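Long-range contacts in tannase (Lactobacillus plantarum, PDB 3WA7), which catalyses the hydrolysis of galloyl ester bonds in tannins, releasing gallic acid, as a member of the alpha/beta-hydrolase superfamily: residues G76-G81 against T162-A167; G112-T117 against Q124-A129; S175-Y180 against P192-I197. One frame throughout, in Å; residues are numbered along the deposited sequence.

Of three contacts in an alpha/beta-hydrolase, contact 1 lies at the probable active site; the others belong to surrounding loops. Contact 1 sets the loop after strand 69-72 against the start of helix 164-174, and a sulfate lies between them next to Ser163. Contact 2, nested in the loop that contact 1 closes, is centred about 12 Å from it and touches it directly: Gly77 O receives Arg116 NE at 2.8 Å, probably in a hydrogen bond, and Gly81 O probably receives Ile113 N. Contact 3 sits beyond the far end of helix 164-174, its centre about 20 Å from the other two centres. Helix 131-145, which follows contact 2, supplies basic side chains to contact 3.

Contact 1 of 3, residues G76-G81 against T162-A167; sequences GGYLPG and TSAGGA. With SO4 (sulfate ion), chain C.
What is probably the nucleophile elbow, the sharp turn between strand 157-160 and helix 164-174, here packs against the Tyr78 loop through Ala164. The methyl CB of Ala164 sits over the centre of the Tyr78 ring, 3.7 Å from its centroid and 12° off the normal, a CH-pi contact on one face. The same CB also approaches the backbone, lying 3.4 Å from Tyr78 N. One helical turn on, Ala167 CB comes obliquely to Tyr78 OH at 3.4 Å, so two methyl groups of the helix follow the long axis of the ring. A chi1 of -80° sets CG beside the backbone N and lays the ring along the helix; Phe132, edge-to-face with the ring, and a hydrogen bond from the hydroxyl to Ile206 O help to fix its rotation.

Ser163 fits the GxSxG pattern of this fold and, with His451 and Asp419, the geometry of a catalytic triad; its positive phi of 61° is that of a strained elbow. Its OG is hydrogen-bonded to His451 NE2 and also bonds sulfate O4 at 2.6 Å, while Gly77 N donates to that same O4 at 2.7 Å. The Gly77 N-H is placed as an oxyanion-hole donor would be, beside the probable nucleophile; the sulfate, probably from the crystallisation liquor, may mimic a bound anionic group. Gly77 is held in place by a type I' turn from Gly76 to Leu79, closed by Leu79 N donating to Gly76 O at 2.9 Å.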
loop_
_atom_site.group_PDB
_atom_site.type_symbol
_atom_site.label_atom_id
_atom_site.label_comp_id
_atom_site.label_asym_id
_atom_site.label_seq_id
_atom_site.Cartn_x
_atom_site.Cartn_y
_atom_site.Cartn_z
ATOM N N GLY A 76 -5.772 -3.022 -5.677
ATOM C CA GLY A 76 -4.564 -3.263 -6.442
ATOM C C GLY A 76 -4.690 -2.428 -7.703
ATOM O O GLY A 76 -5.793 -2.274 -8.222
ATOM N N GLY A 77 -3.578 -1.879 -8.186
ATOM C CA GLY A 77 -3.603 -1.069 -9.396
ATOM C C GLY A 77 -4.530 0.129 -9.339
ATOM O O GLY A 77 -4.897 0.683 -10.379
ATOM N N TYR A 78 -4.882 0.539 -8.123
ATOM C CA TYR A 78 -5.803 1.648 -7.883
ATOM C C TYR A 78 -7.175 1.361 -8.484
ATOM O O TYR A 78 -7.946 2.267 -8.808
ATOM C CB TYR A 78 -5.228 2.969 -8.405
ATOM C CG TYR A 78 -4.232 3.570 -7.437
ATOM C CD1 TYR A 78 -2.861 3.495 -7.672
ATOM C CD2 TYR A 78 -4.665 4.164 -6.249
ATOM C CE1 TYR A 78 -1.942 3.995 -6.746
ATOM C CE2 TYR A 78 -3.757 4.664 -5.317
ATOM C CZ TYR A 78 -2.398 4.578 -5.570
ATOM O OH TYR A 78 -1.499 5.072 -4.646
ATOM N N LEU A 79 -7.464 0.071 -8.612
ATOM C CA LEU A 79 -8.732 -0.408 -9.140
ATOM C C LEU A 79 -9.650 -0.670 -7.954
ATOM O O LEU A 79 -9.215 -0.621 -6.804
ATOM C CB LEU A 79 -8.516 -1.715 -9.906
ATOM C CG LEU A 79 -7.740 -1.623 -11.217
ATOM C CD1 LEU A 79 -7.305 -3.012 -11.652
ATOM C CD2 LEU A 79 -8.610 -0.962 -12.278
ATOM N N PRO A 80 -10.935 -0.954 -8.214
ATOM C CA PRO A 80 -11.856 -1.217 -7.106
ATOM C C PRO A 80 -11.405 -2.440 -6.310
ATOM O O PRO A 80 -10.876 -3.394 -6.881
ATOM C CB PRO A 80 -13.190 -1.462 -7.813
ATOM C CG PRO A 80 -13.063 -0.683 -9.080
ATOM C CD PRO A 80 -11.647 -0.951 -9.504
ATOM N N GLY A 81 -11.612 -2.398 -4.997
ATOM C CA GLY A 81 -11.243 -3.509 -4.134
ATOM C C GLY A 81 -12.484 -3.992 -3.403
ATOM O O GLY A 81 -12.924 -3.361 -2.443
ATOM N N THR A 162 -1.828 -4.208 0.130
ATOM C CA THR A 162 -0.661 -4.472 -0.706
ATOM C C THR A 162 -0.664 -3.578 -1.949
ATOM O O THR A 162 -1.716 -3.335 -2.535
ATOM C CB THR A 162 -0.655 -5.951 -1.158
ATOM O OG1 THR A 162 -0.539 -6.804 -0.011
ATOM C CG2 THR A 162 0.496 -6.219 -2.109
ATOM N N SER A 163 0.516 -3.087 -2.333
ATOM C CA SER A 163 0.673 -2.244 -3.522
ATOM C C SER A 163 -0.149 -0.960 -3.401
ATOM O O SER A 163 0.039 -0.190 -2.464
ATOM C CB SER A 163 0.255 -3.034 -4.771
ATOM O OG SER A 163 0.665 -2.381 -5.965
ATOM N N ALA A 164 -1.048 -0.717 -4.350
ATOM C CA ALA A 164 -1.889 0.474 -4.272
ATOM C C ALA A 164 -2.684 0.386 -2.967
ATOM O O ALA A 164 -3.037 1.403 -2.369
ATOM C CB ALA A 164 -2.838 0.536 -5.467
ATOM N N GLY A 165 -2.962 -0.845 -2.540
ATOM C CA GLY A 165 -3.696 -1.064 -1.303
ATOM C C GLY A 165 -2.813 -0.747 -0.113
ATOM O O GLY A 165 -3.298 -0.439 0.978
ATOM N N GLY A 166 -1.503 -0.844 -0.319
ATOM C CA GLY A 166 -0.568 -0.527 0.746
ATOM C C GLY A 166 -0.517 0.986 0.900
ATOM O O GLY A 166 -0.359 1.513 2.005
ATOM N N ALA A 167 -0.652 1.692 -0.219
ATOM C CA ALA A 167 -0.648 3.149 -0.197
ATOM C C ALA A 167 -1.921 3.612 0.506
ATOM O O ALA A 167 -1.921 4.614 1.225
ATOM C CB ALA A 167 -0.602 3.705 -1.624
HETATM S S SO4 C . -1.063 -4.216 -8.533
HETATM O O1 SO4 C . -2.035 -5.264 -8.173
HETATM O O2 SO4 C . 0.304 -4.742 -8.407
HETATM O O3 SO4 C . -1.290 -3.813 -9.929
HETATM O O4 SO4 C . -1.234 -3.058 -7.639
#

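Contact 2 of 3, residues G112-T117 against Q124-A129; sequences GIRGRT and QRVGQA
Water 1 is gripped from both segments: it donates to Arg116 O at 2.8 Å and accepts from Gly127 N at 2.9 Å. This bridge ties together two arms of the strand-to-helix connection in the beta-alpha-beta crossover that runs from strand 107-111 through helix 131-145 to strand 157-160 of the alpha/beta-hydrolase fold; here the chain leaves the sheet, loops outward and returns. Neither arm is regular strand or helix, and the link does not use the backbone ladder of a hairpin.

The arms come close at two glycines. Gly127 CA lies 3.0 Å from Gly115 O in a CA-H...O contact, while the carbonyl oxygen Gly127 O comes to 3.0 Å from the carbonyl carbon Gly115 C. Gly115 O and Gly127 O, two acceptors, therefore lie side by side without a bond, and Arg116 N, though near, is too poorly angled to bond Gly127 O. The adjoining Arg116 CA approaches that oxygen more loosely as a second CA-H...O contact.

Arg114 runs beside this junction, toward helix 131-145. Its chain is bent at chi3 (-69°), which turns the guanidinium back toward Val126 O; NH1 meets that oxygen at 2.9 Å, obliquely to the guanidinium plane, and the bond is weak. The stronger anchor of the group is a salt bridge from NE to Asp135, so an arginine of the outgoing arm is anchored on the helix and only weakly bonded to the returning arm.

On the other flank Gln128 passes its CG by Arg116 O at 3.9 Å, and its NE2 donates to Asn359 O. Its OE1 takes Arg125 NE at 3.0 Å, lying in the plane of the guanidinium, although the donor stands 36° above the carbonyl plane of Gln128.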
loop_
_atom_site.group_PDB
_atom_site.type_symbol
_atom_site.label_atom_id
_atom_site.label_comp_id
_atom_site.label_asym_id
_atom_site.label_seq_id
_atom_site.Cartn_x
_atom_site.Cartn_y
_atom_site.Cartn_z
ATOM N N GLY A 112 -15.301 -2.693 1.117
ATOM C CA GLY A 112 -15.166 -2.615 -0.327
ATOM C C GLY A 112 -14.772 -1.177 -0.609
ATOM O O GLY A 112 -15.294 -0.258 0.026
ATOM N N ILE A 113 -13.864 -0.978 -1.558
ATOM C CA ILE A 113 -13.357 0.351 -1.883
ATOM C C ILE A 113 -13.465 0.683 -3.371
ATOM O O ILE A 113 -13.075 -0.115 -4.217
ATOM C CB ILE A 113 -11.860 0.453 -1.475
ATOM C CG1 ILE A 113 -11.701 0.116 0.011
ATOM C CG2 ILE A 113 -11.315 1.836 -1.791
ATOM C CD1 ILE A 113 -12.393 1.095 0.947
ATOM N N ARG A 114 -13.993 1.864 -3.684
ATOM C CA ARG A 114 -14.116 2.291 -5.077
ATOM C C ARG A 114 -12.744 2.425 -5.728
ATOM O O ARG A 114 -11.760 2.759 -5.064
ATOM C CB ARG A 114 -14.829 3.640 -5.164
ATOM C CG ARG A 114 -16.330 3.589 -4.975
ATOM C CD ARG A 114 -16.877 5.003 -4.980
ATOM N NE ARG A 114 -16.469 5.729 -3.782
ATOM C CZ ARG A 114 -16.566 7.048 -3.632
ATOM N NH1 ARG A 114 -17.046 7.801 -4.614
ATOM N NH2 ARG A 114 -16.218 7.609 -2.483
ATOM N N GLY A 115 -12.699 2.183 -7.036
ATOM C CA GLY A 115 -11.460 2.277 -7.790
ATOM C C GLY A 115 -11.650 3.097 -9.052
ATOM O O GLY A 115 -12.775 3.480 -9.382
ATOM N N ARG A 116 -10.559 3.332 -9.774
ATOM C CA ARG A 116 -10.575 4.156 -10.985
ATOM C C ARG A 116 -11.553 3.763 -12.084
ATOM O O ARG A 116 -11.915 4.595 -12.913
ATOM C CB ARG A 116 -9.157 4.250 -11.567
ATOM C CG ARG A 116 -8.526 2.912 -11.960
ATOM C CD ARG A 116 -7.032 3.094 -12.215
ATOM N NE ARG A 116 -6.333 1.835 -12.469
ATOM C CZ ARG A 116 -6.268 1.230 -13.652
ATOM N NH1 ARG A 116 -6.863 1.763 -14.714
ATOM N NH2 ARG A 116 -5.593 0.095 -13.777
ATOM N N THR A 117 -11.988 2.509 -12.095
ATOM C CA THR A 117 -12.925 2.041 -13.110
ATOM C C THR A 117 -14.373 2.031 -12.622
ATOM O O THR A 117 -15.287 1.738 -13.391
ATOM C CB THR A 117 -12.567 0.614 -13.583
ATOM O OG1 THR A 117 -12.445 -0.248 -12.446
ATOM C CG2 THR A 117 -11.258 0.615 -14.364
ATOM N N GLN A 124 -21.202 7.157 -15.065
ATOM C CA GLN A 124 -20.255 8.223 -14.730
ATOM C C GLN A 124 -19.166 7.728 -13.786
ATOM O O GLN A 124 -19.451 7.036 -12.808
ATOM C CB GLN A 124 -20.976 9.413 -14.080
ATOM C CG GLN A 124 -21.991 10.096 -14.992
ATOM C CD GLN A 124 -22.326 11.513 -14.553
ATOM O OE1 GLN A 124 -21.454 12.380 -14.501
ATOM N NE2 GLN A 124 -23.596 11.755 -14.242
ATOM N N ARG A 125 -17.920 8.088 -14.079
ATOM C CA ARG A 125 -16.795 7.676 -13.239
ATOM C C ARG A 125 -16.924 8.302 -11.856
ATOM O O ARG A 125 -17.035 9.524 -11.724
ATOM C CB ARG A 125 -15.460 8.120 -13.850
ATOM C CG ARG A 125 -15.090 7.474 -15.182
ATOM C CD ARG A 125 -13.708 7.944 -15.650
ATOM N NE ARG A 125 -13.644 9.392 -15.880
ATOM C CZ ARG A 125 -14.045 9.995 -16.997
ATOM N NH1 ARG A 125 -14.540 9.278 -17.997
ATOM N NH2 ARG A 125 -13.958 11.316 -17.116
ATOM N N VAL A 126 -16.903 7.470 -10.820
ATOM C CA VAL A 126 -17.005 7.980 -9.458
ATOM C C VAL A 126 -15.976 7.334 -8.532
ATOM O O VAL A 126 -16.099 7.413 -7.314
ATOM C CB VAL A 126 -18.417 7.742 -8.865
ATOM C CG1 VAL A 126 -19.465 8.449 -9.713
ATOM C CG2 VAL A 126 -18.715 6.252 -8.784
ATOM N N GLY A 127 -14.951 6.719 -9.111
ATOM C CA GLY A 127 -13.946 6.062 -8.291
ATOM C C GLY A 127 -12.522 6.558 -8.457
ATOM O O GLY A 127 -11.583 5.894 -8.031
ATOM N N GLN A 128 -12.352 7.720 -9.073
ATOM C CA GLN A 128 -11.018 8.262 -9.265
ATOM C C GLN A 128 -10.605 9.026 -8.007
ATOM O O GLN A 128 -11.424 9.232 -7.109
ATOM C CB GLN A 128 -10.999 9.123 -10.536
ATOM C CG GLN A 128 -11.128 8.240 -11.794
ATOM C CD GLN A 128 -11.462 8.999 -13.066
ATOM O OE1 GLN A 128 -12.497 9.660 -13.156
ATOM N NE2 GLN A 128 -10.587 8.895 -14.065
ATOM N N ALA A 129 -9.340 9.423 -7.922
ATOM C CA ALA A 129 -8.852 10.122 -6.732
ATOM C C ALA A 129 -9.761 11.276 -6.325
ATOM O O ALA A 129 -10.192 12.060 -7.173
ATOM C CB ALA A 129 -7.428 10.628 -6.969
HETATM O O HOH W 1 -14.142 5.985 -11.824
#

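Contact 3 of 3, residues S175-Y180 against P192-I197; sequences SGNSAY and PATDDI
Asn177 and Asp195 clasp each other reciprocally: Asn177 N donates to Asp195 OD1 at 2.7 Å, nearly straight at 173°, and Asp195 N returns a bond to Asn177 OD1 at 2.9 Å. OD1 of the aspartate is met on its syn side, whereas the N-H reaching the amide oxygen is tilted from the carbonyl plane. With CG beside the backbone N (chi1 -56°), the Asn177 amide swings across the second segment, and its ND2 meets Asp196 OD2 at 2.9 Å from above the carboxylate plane, the two flat groups being turned 57° apart. ND2 is also hydrogen-bonded to Gln406 OE1. Behind this clasp Gly176 CA packs 3.8 Å from Asp196 CA, backbone against backbone.

Asn177 holds the third place of a type II turn, Ser175 to Ser178, in which the chain leaves helix 164-174; the partner strip runs from helix 182-188 into strand 199-203. The contact joins the two ends of the excursion carrying helix 182-188. Helix 131-145 braces the acidic side, Lys137 and Arg141 pairing with Asp195 and Lys144 with Asp196, which would probably offset the two adjacent negative charges.

Exposed Thr194 still touches closely, its CB 3.2 Å from Asn177 OD1 without a hydrogen bond. The Ser178 side is looser: a water lies between Asp195 OD2 and Ser178 O and cannot be said to donate to both.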
loop_
_atom_site.group_PDB
_atom_site.type_symbol
_atom_site.label_atom_id
_atom_site.label_comp_id
_atom_site.label_asym_id
_atom_site.label_seq_id
_atom_site.Cartn_x
_atom_site.Cartn_y
_atom_site.Cartn_z
ATOM N N SER A 175 -3.253 10.447 7.358
ATOM C CA SER A 175 -4.197 11.564 7.268
ATOM C C SER A 175 -5.395 11.605 8.204
ATOM O O SER A 175 -6.412 12.209 7.865
ATOM C CB SER A 175 -4.720 11.653 5.833
ATOM O OG SER A 175 -5.498 10.507 5.515
ATOM N N GLY A 176 -5.280 10.990 9.373
ATOM C CA GLY A 176 -6.391 10.978 10.310
ATOM C C GLY A 176 -7.066 12.315 10.561
ATOM O O GLY A 176 -6.434 13.279 10.980
ATOM N N ASN A 177 -8.367 12.364 10.287
ATOM C CA ASN A 177 -9.174 13.554 10.513
ATOM C C ASN A 177 -8.728 14.809 9.779
ATOM O O ASN A 177 -8.831 15.922 10.304
ATOM C CB ASN A 177 -9.260 13.809 12.013
ATOM C CG ASN A 177 -9.808 12.609 12.756
ATOM O OD1 ASN A 177 -10.843 12.069 12.380
ATOM N ND2 ASN A 177 -9.119 12.185 13.808
ATOM N N SER A 178 -8.234 14.621 8.560
ATOM C CA SER A 178 -7.811 15.737 7.722
ATOM C C SER A 178 -9.077 16.389 7.179
ATOM O O SER A 178 -9.951 15.703 6.647
ATOM C CB SER A 178 -6.963 15.237 6.555
ATOM O OG SER A 178 -6.842 16.239 5.562
ATOM N N ALA A 179 -9.173 17.708 7.303
ATOM C CA ALA A 179 -10.352 18.429 6.833
ATOM C C ALA A 179 -10.525 18.373 5.318
ATOM O O ALA A 179 -11.618 18.602 4.806
ATOM C CB ALA A 179 -10.288 19.884 7.297
ATOM N N TYR A 180 -9.452 18.066 4.597
ATOM C CA TYR A 180 -9.523 18.004 3.141
ATOM C C TYR A 180 -10.605 17.052 2.633
ATOM O O TYR A 180 -11.241 17.310 1.611
ATOM C CB TYR A 180 -8.177 17.565 2.557
ATOM C CG TYR A 180 -8.174 17.512 1.046
ATOM C CD1 TYR A 180 -7.949 18.662 0.290
ATOM C CD2 TYR A 180 -8.441 16.321 0.371
ATOM C CE1 TYR A 180 -7.990 18.627 -1.103
ATOM C CE2 TYR A 180 -8.486 16.276 -1.020
ATOM C CZ TYR A 180 -8.261 17.432 -1.750
ATOM O OH TYR A 180 -8.322 17.394 -3.124
ATOM N N PRO A 192 -20.806 10.069 11.707
ATOM C CA PRO A 192 -20.230 11.195 12.447
ATOM C C PRO A 192 -19.226 10.716 13.490
ATOM O O PRO A 192 -19.507 10.712 14.692
ATOM C CB PRO A 192 -21.455 11.841 13.080
ATOM C CG PRO A 192 -22.298 10.653 13.402
ATOM C CD PRO A 192 -22.193 9.815 12.142
ATOM N N ALA A 193 -18.055 10.302 13.018
ATOM C CA ALA A 193 -16.997 9.817 13.890
ATOM C C ALA A 193 -15.650 10.174 13.272
ATOM O O ALA A 193 -15.590 10.689 12.156
ATOM C CB ALA A 193 -17.110 8.301 14.066
ATOM N N THR A 194 -14.578 9.908 14.008
ATOM C CA THR A 194 -13.228 10.192 13.529
ATOM C C THR A 194 -12.723 9.051 12.644
ATOM O O THR A 194 -13.324 7.976 12.602
ATOM C CB THR A 194 -12.251 10.365 14.707
ATOM O OG1 THR A 194 -12.311 9.206 15.551
ATOM C CG2 THR A 194 -12.603 11.603 15.516
ATOM N N ASP A 195 -11.622 9.285 11.936
ATOM C CA ASP A 195 -11.060 8.247 11.076
ATOM C C ASP A 195 -9.562 8.019 11.288
ATOM O O ASP A 195 -8.901 7.387 10.463
ATOM C CB ASP A 195 -11.349 8.543 9.593
ATOM C CG ASP A 195 -10.891 9.921 9.163
ATOM O OD1 ASP A 195 -9.705 10.252 9.369
ATOM O OD2 ASP A 195 -11.724 10.670 8.606
ATOM N N ASP A 196 -9.026 8.534 12.391
ATOM C CA ASP A 196 -7.619 8.318 12.701
ATOM C C ASP A 196 -7.546 6.877 13.197
ATOM O O ASP A 196 -8.500 6.375 13.797
ATOM C CB ASP A 196 -7.140 9.292 13.787
ATOM C CG ASP A 196 -7.908 9.150 15.087
ATOM O OD1 ASP A 196 -7.337 8.626 16.067
ATOM O OD2 ASP A 196 -9.087 9.562 15.127
ATOM N N ILE A 197 -6.433 6.201 12.935
ATOM C CA ILE A 197 -6.295 4.812 13.350
ATOM C C ILE A 197 -5.101 4.574 14.266
ATOM O O ILE A 197 -4.287 5.469 14.495
ATOM C CB ILE A 197 -6.199 3.880 12.125
ATOM C CG1 ILE A 197 -4.983 4.254 11.274
ATOM C CG2 ILE A 197 -7.491 3.975 11.308
ATOM C CD1 ILE A 197 -4.788 3.369 10.054
HETATM O O HOH W 2 -10.297 12.566 7.178
#